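Local coordinates for periplasmic iron-binding protein (PDB 2VOZ) that binds ferric iron in the periplasm and probably delivers it to an ABC transporter for import into the cell, at residues R137-P142 against R210-G215; Y225-L230 against A314-L319. All blocks are in the same frame, centred on the assembly; numbering follows the deposited sequence.

Contact 1 (R137-P142 against R210-G215); sequences RDRVNP and RAIAAG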
ATOM      1  N   ARG B 137      30.681 -11.425 -13.795  1.00 11.41           N
ATOM      2  CA  ARG B 137      30.815 -12.730 -14.453  1.00 13.79           C
ATOM      3  C   ARG B 137      31.834 -12.639 -15.596  1.00 14.68           C
ATOM      4  O   ARG B 137      32.625 -13.557 -15.783  1.00 17.20           O
ATOM      5  CB  ARG B 137      29.467 -13.180 -14.958  1.00 13.38           C
ATOM      6  CG  ARG B 137      28.584 -13.593 -13.823  1.00 16.09           C
ATOM      7  CD  ARG B 137      27.198 -14.101 -14.265  1.00 19.68           C
ATOM      8  NE  ARG B 137      27.282 -15.219 -15.200  1.00 21.56           N
ATOM      9  CZ  ARG B 137      27.576 -16.480 -14.876  1.00 26.97           C
ATOM     10  NH1 ARG B 137      27.860 -16.821 -13.614  1.00 28.40           N
ATOM     11  NH2 ARG B 137      27.606 -17.414 -15.833  1.00 26.41           N
ATOM     12  N   ASP B 138      31.850 -11.504 -16.300  1.00 14.16           N
ATOM     13  CA  ASP B 138      32.732 -11.341 -17.444  0.50 15.72           C
ATOM     14  C   ASP B 138      34.168 -11.030 -17.027  1.00 15.98           C
ATOM     15  O   ASP B 138      35.123 -11.448 -17.710  1.00 17.78           O
ATOM     16  CB  ASP B 138      32.200 -10.242 -18.362  0.50 16.00           C
ATOM     17  CG  ASP B 138      30.950 -10.662 -19.121  0.50 18.90           C
ATOM     18  OD1 ASP B 138      30.361  -9.794 -19.790  0.50 21.08           O
ATOM     19  OD2 ASP B 138      30.540 -11.845 -19.057  0.50 22.52           O
ATOM     20  N   ARG B 139      34.342 -10.326 -15.904  1.00 14.88           N
ATOM     21  CA  ARG B 139      35.679  -9.809 -15.570  1.00 13.40           C
ATOM     22  C   ARG B 139      36.397 -10.444 -14.397  1.00 13.47           C
ATOM     23  O   ARG B 139      37.574 -10.143 -14.147  1.00 14.06           O
ATOM     24  CB  ARG B 139      35.622  -8.290 -15.365  1.00 13.94           C
ATOM     25  CG  ARG B 139      35.010  -7.518 -16.540  1.00 13.49           C
ATOM     26  CD  ARG B 139      35.131  -6.034 -16.348  1.00 12.22           C
ATOM     27  NE  ARG B 139      34.385  -5.601 -15.146  1.00 11.10           N
ATOM     28  CZ  ARG B 139      33.074  -5.374 -15.106  1.00  9.07           C
ATOM     29  NH1 ARG B 139      32.510  -4.971 -13.952  1.00  9.40           N
ATOM     30  NH2 ARG B 139      32.296  -5.458 -16.220  1.00 10.91           N
ATOM     31  N   VAL B 140      35.685 -11.277 -13.658  1.00 12.87           N
ATOM     32  CA  VAL B 140      36.245 -11.976 -12.517  1.00 12.98           C
ATOM     33  C   VAL B 140      36.017 -13.440 -12.627  1.00 15.01           C
ATOM     34  O   VAL B 140      34.903 -13.886 -12.905  1.00 16.60           O
ATOM     35  CB  VAL B 140      35.612 -11.490 -11.181  1.00 11.90           C
ATOM     36  CG1 VAL B 140      36.146 -12.324 -10.014  1.00 11.43           C
ATOM     37  CG2 VAL B 140      35.871 -10.001 -10.990  1.00 11.95           C
ATOM     38  N   ASN B 141      37.085 -14.191 -12.346  1.00 16.67           N
ATOM     39  CA  ASN B 141      37.047 -15.615 -12.269  1.00 17.75           C
ATOM     40  C   ASN B 141      36.864 -15.940 -10.779  1.00 17.83           C
ATOM     41  O   ASN B 141      37.721 -15.538  -9.986  1.00 17.42           O
ATOM     42  CB  ASN B 141      38.397 -16.128 -12.776  1.00 18.61           C
ATOM     43  CG  ASN B 141      38.499 -17.642 -12.740  1.00 20.87           C
ATOM     44  OD1 ASN B 141      37.794 -18.301 -12.001  1.00 22.39           O
ATOM     45  ND2 ASN B 141      39.406 -18.193 -13.552  1.00 26.08           N
ATOM     46  N   PRO B 142      35.779 -16.662 -10.403  1.00 18.22           N
ATOM     47  CA  PRO B 142      35.556 -16.891  -8.986  1.00 18.37           C
ATOM     48  C   PRO B 142      36.629 -17.740  -8.302  1.00 18.24           C
ATOM     49  O   PRO B 142      36.720 -17.700  -7.083  1.00 17.24           O
ATOM     50  CB  PRO B 142      34.214 -17.617  -8.934  1.00 19.35           C
ATOM     51  CG  PRO B 142      34.028 -18.199 -10.304  1.00 18.82           C
ATOM     52  CD  PRO B 142      34.715 -17.281 -11.229  1.00 19.10           C
ATOM     53  N   ARG B 210      24.811  -3.157  -8.576  1.00  8.38           N
ATOM     54  CA  ARG B 210      24.555  -2.517  -9.873  1.00  8.56           C
ATOM     55  C   ARG B 210      25.804  -1.891 -10.470  1.00  8.75           C
ATOM     56  O   ARG B 210      25.966  -1.875 -11.701  1.00 10.62           O
ATOM     57  CB  ARG B 210      23.457  -1.483  -9.761  1.00  8.46           C
ATOM     58  CG  ARG B 210      22.092  -2.108  -9.471  1.00  8.09           C
ATOM     59  CD  ARG B 210      21.034  -0.982  -9.609  1.00  7.53           C
ATOM     60  NE  ARG B 210      19.746  -1.394  -9.081  1.00  8.79           N
ATOM     61  CZ  ARG B 210      18.841  -2.098  -9.771  1.00 10.60           C
ATOM     62  NH1 ARG B 210      19.097  -2.482 -11.035  1.00  8.01           N
ATOM     63  NH2 ARG B 210      17.677  -2.430  -9.193  1.00 10.63           N
ATOM     64  N   ALA B 211      26.694  -1.421  -9.594  1.00  9.25           N
ATOM     65  CA  ALA B 211      27.932  -0.748 -10.051  1.00  9.63           C
ATOM     66  C   ALA B 211      28.833  -1.754 -10.780  1.00  9.86           C
ATOM     67  O   ALA B 211      29.546  -1.378 -11.712  1.00 11.56           O
ATOM     68  CB  ALA B 211      28.663  -0.086  -8.870  1.00  8.24           C
ATOM     69  N   ILE B 212      28.765  -3.030 -10.390  1.00 10.11           N
ATOM     70  CA  ILE B 212      29.541  -4.070 -11.096  1.00  9.38           C
ATOM     71  C   ILE B 212      28.972  -4.175 -12.491  1.00 11.01           C
ATOM     72  O   ILE B 212      29.728  -4.199 -13.460  1.00 11.08           O
ATOM     73  CB  ILE B 212      29.453  -5.420 -10.395  1.00  9.91           C
ATOM     74  CG1 ILE B 212      30.055  -5.306  -8.981  1.00  8.12           C
ATOM     75  CG2 ILE B 212      30.225  -6.514 -11.201  1.00  9.68           C
ATOM     76  CD1 ILE B 212      29.881  -6.628  -8.152  1.00 10.92           C
ATOM     77  N   ALA B 213      27.639  -4.265 -12.585  1.00 10.42           N
ATOM     78  CA  ALA B 213      26.991  -4.396 -13.910  1.00 11.99           C
ATOM     79  C   ALA B 213      27.322  -3.243 -14.834  1.00 13.49           C
ATOM     80  O   ALA B 213      27.487  -3.464 -16.055  1.00 14.30           O
ATOM     81  CB  ALA B 213      25.458  -4.571 -13.773  1.00 12.08           C
ATOM     82  N   ALA B 214      27.435  -2.027 -14.262  1.00 12.41           N
ATOM     83  CA  ALA B 214      27.746  -0.801 -14.988  1.00 13.35           C
ATOM     84  C   ALA B 214      29.233  -0.644 -15.327  1.00 13.63           C
ATOM     85  O   ALA B 214      29.606   0.333 -15.969  1.00 15.36           O
ATOM     86  CB  ALA B 214      27.270   0.394 -14.197  1.00 13.83           C
ATOM     87  N   GLY B 215      30.070  -1.583 -14.883  1.00 12.66           N
ATOM     88  CA  GLY B 215      31.521  -1.552 -15.153  1.00 13.55           C
ATOM     89  C   GLY B 215      32.353  -0.673 -14.228  1.00 12.65           C
ATOM     90  O   GLY B 215      33.579  -0.512 -14.450  1.00 14.49           O
TER
HETATM   91  O   HOH W   1      29.472  -5.284 -16.727  1.00 21.99           O
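Arg139 and Gly215 are the closest backbone positions here, their CA atoms 9.3 Å apart, so the 137-142 loop and the end of helix 205-213 do not pair main chain to main chain; one long side chain spans the gap. Arg139 points its CB toward the helix and its chain bends at CG-CD (chi3 -62°), which presents the guanidinium edge-on to the last helical turn. Arg139 NH1 gives a nearly straight hydrogen bond to Ile212 O, 2.9 Å long with an N-H...O angle of 166°, and the oxygen lies almost exactly in the guanidinium plane. That same oxygen takes Gly215 N at 3.0 Å, so two donors grip it. Gly215, with positive phi, ends the helix in a Schellman motif; its CA sits 3.8 Å from Arg139 NH1, obliquely to the guanidinium, while the CG2 methyl of Ile212 comes within 3.9 Å of that nitrogen. Arg139 NH2 reaches Ala213 O through a water that accepts from NH2 at 2.9 Å and donates to Ala213 O at 2.8 Å. Outside the two segments, Arg139 NE forms a salt bridge with Asp218 and NH1 a second hydrogen bond to Gly217 O, so the residues leading into strand 219-223 are held as well. Ile212 is buried against Tyr134 and Ser136 of strand 124-136. With bonds on all three nitrogens, the guanidinium is pinned against rotation, and its positive charge, balanced by Asp218, sits where it should favourably meet the carbonyl-rich C-terminal end of the helix.

Contact 2 (Y225-L230 against A314-L319); sequences YYYIRL and AAHGQL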
ATOM      1  N   TYR B 225      20.437 -11.032   0.672  1.00  8.24           N
ATOM      2  CA  TYR B 225      19.030 -10.871   0.241  1.00  8.77           C
ATOM      3  C   TYR B 225      18.828  -9.828  -0.861  1.00  8.99           C
ATOM      4  O   TYR B 225      17.832  -9.871  -1.564  1.00  9.79           O
ATOM      5  CB  TYR B 225      18.121 -10.550   1.434  1.00  9.77           C
ATOM      6  CG  TYR B 225      18.600  -9.392   2.248  1.00  7.24           C
ATOM      7  CD1 TYR B 225      18.178  -8.083   1.977  1.00  8.37           C
ATOM      8  CD2 TYR B 225      19.484  -9.590   3.300  1.00  6.68           C
ATOM      9  CE1 TYR B 225      18.655  -7.013   2.733  1.00  6.80           C
ATOM     10  CE2 TYR B 225      19.934  -8.519   4.075  1.00  9.57           C
ATOM     11  CZ  TYR B 225      19.536  -7.238   3.771  1.00  8.17           C
ATOM     12  OH  TYR B 225      19.991  -6.172   4.532  1.00 11.19           O
ATOM     13  N   TYR B 226      19.747  -8.875  -1.006  1.00  8.05           N
ATOM     14  CA  TYR B 226      19.612  -7.908  -2.081  1.00  8.49           C
ATOM     15  C   TYR B 226      19.681  -8.549  -3.441  1.00  7.65           C
ATOM     16  O   TYR B 226      18.996  -8.104  -4.366  1.00  9.07           O
ATOM     17  CB  TYR B 226      20.690  -6.829  -1.978  1.00  8.28           C
ATOM     18  CG  TYR B 226      20.516  -6.013  -0.740  1.00  8.56           C
ATOM     19  CD1 TYR B 226      19.392  -5.179  -0.587  1.00  8.84           C
ATOM     20  CD2 TYR B 226      21.468  -6.070   0.277  1.00  9.78           C
ATOM     21  CE1 TYR B 226      19.216  -4.432   0.579  1.00  9.67           C
ATOM     22  CE2 TYR B 226      21.298  -5.321   1.444  1.00  8.97           C
ATOM     23  CZ  TYR B 226      20.182  -4.503   1.574  1.00 10.09           C
ATOM     24  OH  TYR B 226      20.008  -3.784   2.746  1.00 13.00           O
ATOM     25  N   TYR B 227      20.507  -9.584  -3.582  1.00  7.15           N
ATOM     26  CA  TYR B 227      20.576 -10.260  -4.864  1.00  8.21           C
ATOM     27  C   TYR B 227      19.311 -11.085  -5.142  1.00  8.63           C
ATOM     28  O   TYR B 227      18.835 -11.140  -6.282  1.00  8.58           O
ATOM     29  CB  TYR B 227      21.829 -11.111  -4.910  1.00  8.84           C
ATOM     30  CG  TYR B 227      22.145 -11.709  -6.271  1.00  8.64           C
ATOM     31  CD1 TYR B 227      22.919 -11.009  -7.210  1.00 10.53           C
ATOM     32  CD2 TYR B 227      21.675 -12.960  -6.612  1.00  9.29           C
ATOM     33  CE1 TYR B 227      23.227 -11.565  -8.451  1.00 12.12           C
ATOM     34  CE2 TYR B 227      21.976 -13.528  -7.852  1.00 10.75           C
ATOM     35  CZ  TYR B 227      22.758 -12.833  -8.761  1.00 12.53           C
ATOM     36  OH  TYR B 227      23.021 -13.435  -9.978  1.00 12.74           O
ATOM     37  N   ILE B 228      18.765 -11.676  -4.085  1.00  8.91           N
ATOM     38  CA  ILE B 228      17.514 -12.444  -4.221  1.00  9.05           C
ATOM     39  C   ILE B 228      16.412 -11.524  -4.722  1.00  9.21           C
ATOM     40  O   ILE B 228      15.619 -11.923  -5.584  1.00 10.36           O
ATOM     41  CB  ILE B 228      17.141 -13.203  -2.919  1.00  8.77           C
ATOM     42  CG1 ILE B 228      18.347 -13.959  -2.329  1.00  8.94           C
ATOM     43  CG2 ILE B 228      15.942 -14.145  -3.197  1.00  9.04           C
ATOM     44  CD1 ILE B 228      19.006 -14.964  -3.329  1.00  8.31           C
ATOM     45  N   ARG B 229      16.370 -10.270  -4.240  1.00  9.52           N
ATOM     46  CA  ARG B 229      15.367  -9.306  -4.740  1.00 10.21           C
ATOM     47  C   ARG B 229      15.482  -9.132  -6.221  1.00  9.68           C
ATOM     48  O   ARG B 229      14.487  -9.142  -6.906  1.00  9.71           O
ATOM     49  CB  ARG B 229      15.543  -7.911  -4.144  1.00 11.15           C
ATOM     50  CG  ARG B 229      15.176  -7.847  -2.732  1.00 12.87           C
ATOM     51  CD  ARG B 229      15.320  -6.422  -2.218  1.00 12.95           C
ATOM     52  NE  ARG B 229      15.297  -6.451  -0.764  1.00 12.07           N
ATOM     53  CZ  ARG B 229      15.536  -5.391  -0.001  1.00 12.73           C
ATOM     54  NH1 ARG B 229      15.518  -5.536   1.313  1.00 14.46           N
ATOM     55  NH2 ARG B 229      15.761  -4.190  -0.554  1.00 13.25           N
ATOM     56  N   LEU B 230      16.712  -8.941  -6.696  1.00  8.76           N
ATOM     57  CA  LEU B 230      16.960  -8.711  -8.126  1.00  8.96           C
ATOM     58  C   LEU B 230      16.520  -9.939  -8.945  1.00  8.31           C
ATOM     59  O   LEU B 230      15.848  -9.772  -9.959  1.00  8.92           O
ATOM     60  CB  LEU B 230      18.438  -8.407  -8.384  1.00  8.38           C
ATOM     61  CG  LEU B 230      18.886  -7.052  -7.816  1.00  9.25           C
ATOM     62  CD1 LEU B 230      20.419  -6.900  -8.023  1.00 11.48           C
ATOM     63  CD2 LEU B 230      18.140  -5.910  -8.502  1.00 11.77           C
ATOM     64  N   ALA B 314      17.844 -20.609  -1.503  1.00 10.54           N
ATOM     65  CA  ALA B 314      18.396 -21.952  -1.253  1.00 10.14           C
ATOM     66  C   ALA B 314      19.209 -22.452  -2.451  1.00 10.83           C
ATOM     67  O   ALA B 314      20.136 -23.233  -2.269  1.00 12.82           O
ATOM     68  CB  ALA B 314      17.283 -22.939  -0.913  1.00 11.62           C
ATOM     69  N   ALA B 315      18.872 -21.987  -3.657  1.00 11.01           N
ATOM     70  CA  ALA B 315      19.564 -22.452  -4.889  1.00 10.46           C
ATOM     71  C   ALA B 315      21.008 -21.954  -4.958  1.00 11.24           C
ATOM     72  O   ALA B 315      21.789 -22.411  -5.803  1.00 12.90           O
ATOM     73  CB  ALA B 315      18.814 -22.048  -6.110  1.00  9.59           C
ATOM     74  N   HIS B 316      21.363 -20.990  -4.103  1.00 10.34           N
ATOM     75  CA  HIS B 316      22.754 -20.544  -4.019  1.00 11.27           C
ATOM     76  C   HIS B 316      23.620 -21.458  -3.161  1.00 12.03           C
ATOM     77  O   HIS B 316      24.824 -21.263  -3.073  1.00 13.41           O
ATOM     78  CB  HIS B 316      22.811 -19.110  -3.474  1.00 10.29           C
ATOM     79  CG  HIS B 316      22.318 -18.111  -4.452  1.00  9.61           C
ATOM     80  ND1 HIS B 316      23.114 -17.616  -5.457  1.00 12.62           N
ATOM     81  CD2 HIS B 316      21.107 -17.533  -4.601  1.00  9.13           C
ATOM     82  CE1 HIS B 316      22.416 -16.760  -6.184  1.00  9.63           C
ATOM     83  NE2 HIS B 316      21.200 -16.675  -5.675  1.00  9.52           N
ATOM     84  N   GLY B 317      22.998 -22.431  -2.488  1.00 12.11           N
ATOM     85  CA  GLY B 317      23.724 -23.414  -1.698  1.00 12.29           C
ATOM     86  C   GLY B 317      23.519 -23.216  -0.215  1.00 12.13           C
ATOM     87  O   GLY B 317      22.884 -22.233   0.227  1.00 12.92           O
ATOM     88  N   GLN B 318      24.014 -24.182   0.556  1.00 11.90           N
ATOM     89  CA  GLN B 318      23.908 -24.146   2.009  1.00 12.13           C
ATOM     90  C   GLN B 318      24.744 -23.024   2.610  1.00 12.91           C
ATOM     91  O   GLN B 318      25.930 -22.848   2.289  1.00 13.49           O
ATOM     92  CB  GLN B 318      24.387 -25.483   2.608  1.00 13.45           C
ATOM     93  N   LEU B 319      24.128 -22.273   3.501  1.00 11.38           N
ATOM     94  CA  LEU B 319      24.871 -21.254   4.238  1.00 11.82           C
ATOM     95  C   LEU B 319      25.813 -21.931   5.233  1.00 12.75           C
ATOM     96  O   LEU B 319      25.381 -22.739   6.055  1.00 13.18           O
ATOM     97  CB  LEU B 319      23.903 -20.339   4.982  1.00 12.46           C
ATOM     98  CG  LEU B 319      24.496 -19.313   5.948  1.00 12.65           C
ATOM     99  CD1 LEU B 319      25.298 -18.265   5.223  1.00 13.03           C
ATOM    100  CD2 LEU B 319      23.349 -18.696   6.742  1.00 14.27           C
TER
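His316 NE2 is hydrogen-bonded to Gln231 OE1, of the residue that follows Leu230 on the same helix, and is flanked by Ile228 CD1 at 3.6 Å and Tyr227 CD2 at 3.9 Å. Between residues 225-230 and 314-319, the His316 side chain makes the contact. His316 lies within the type I turn from Ala314 to Gly317, closed by Gly317 N to Ala314 O at 3.0 Å, and its CB points toward the helix. The rings of Tyr227 and His316 meet rim to rim, centroids 5.6 Å apart and planes at 80°. The closest atoms are Tyr227 CE2 and His316 CE1, 3.7 Å apart, with CE2 lying near the imidazole plane. Tyr227 reaches this place with CG anti to the backbone N (chi1 -171°), and its OH binds Val245 O, which anchors the far end of the ring. Ile228 folds its chain back at CG1 (chi2 -56°), bringing CD1 to 3.6 Å from His316 CD2. Replacing His316 by an alanine would probably open a gap beside Tyr227 and Ile228 and leave Gln231 OE1 without this partner. Tyr225 and Tyr226, of the iron site that is empty in this apo structure, lie at the start of this helix, so the loop packs on the element that carries them. A sulfate, probably from the crystallisation liquor, lies about 3 Å from the His316 side chain; the Gln231 OE1 bond calls for a proton on NE2, and the nearby anion may favour the charged imidazole in this crystal.

Following the chain from its N terminus, strand 124-136 runs out into the 137-142 loop, and contact 1 closes when helix 205-213 ends beside that loop. Strand 219-223 then returns through the sheet next to 124-136 and delivers the chain to helix 224-232, where contact 2 opens; it closes some eighty residues later, after helix 311-314. The two loops are in series, neither nested nor crossed, with centres about 18 Å apart. They meet nonetheless: Arg210 NH2 packs on Leu230 CD2 at 3.6 Å, joining the two helices. Contact 1 thus ties the end of helix 205-213 to the loop that leaves strand 124-136, and contact 2 ties the iron-site helix to the C-terminal part.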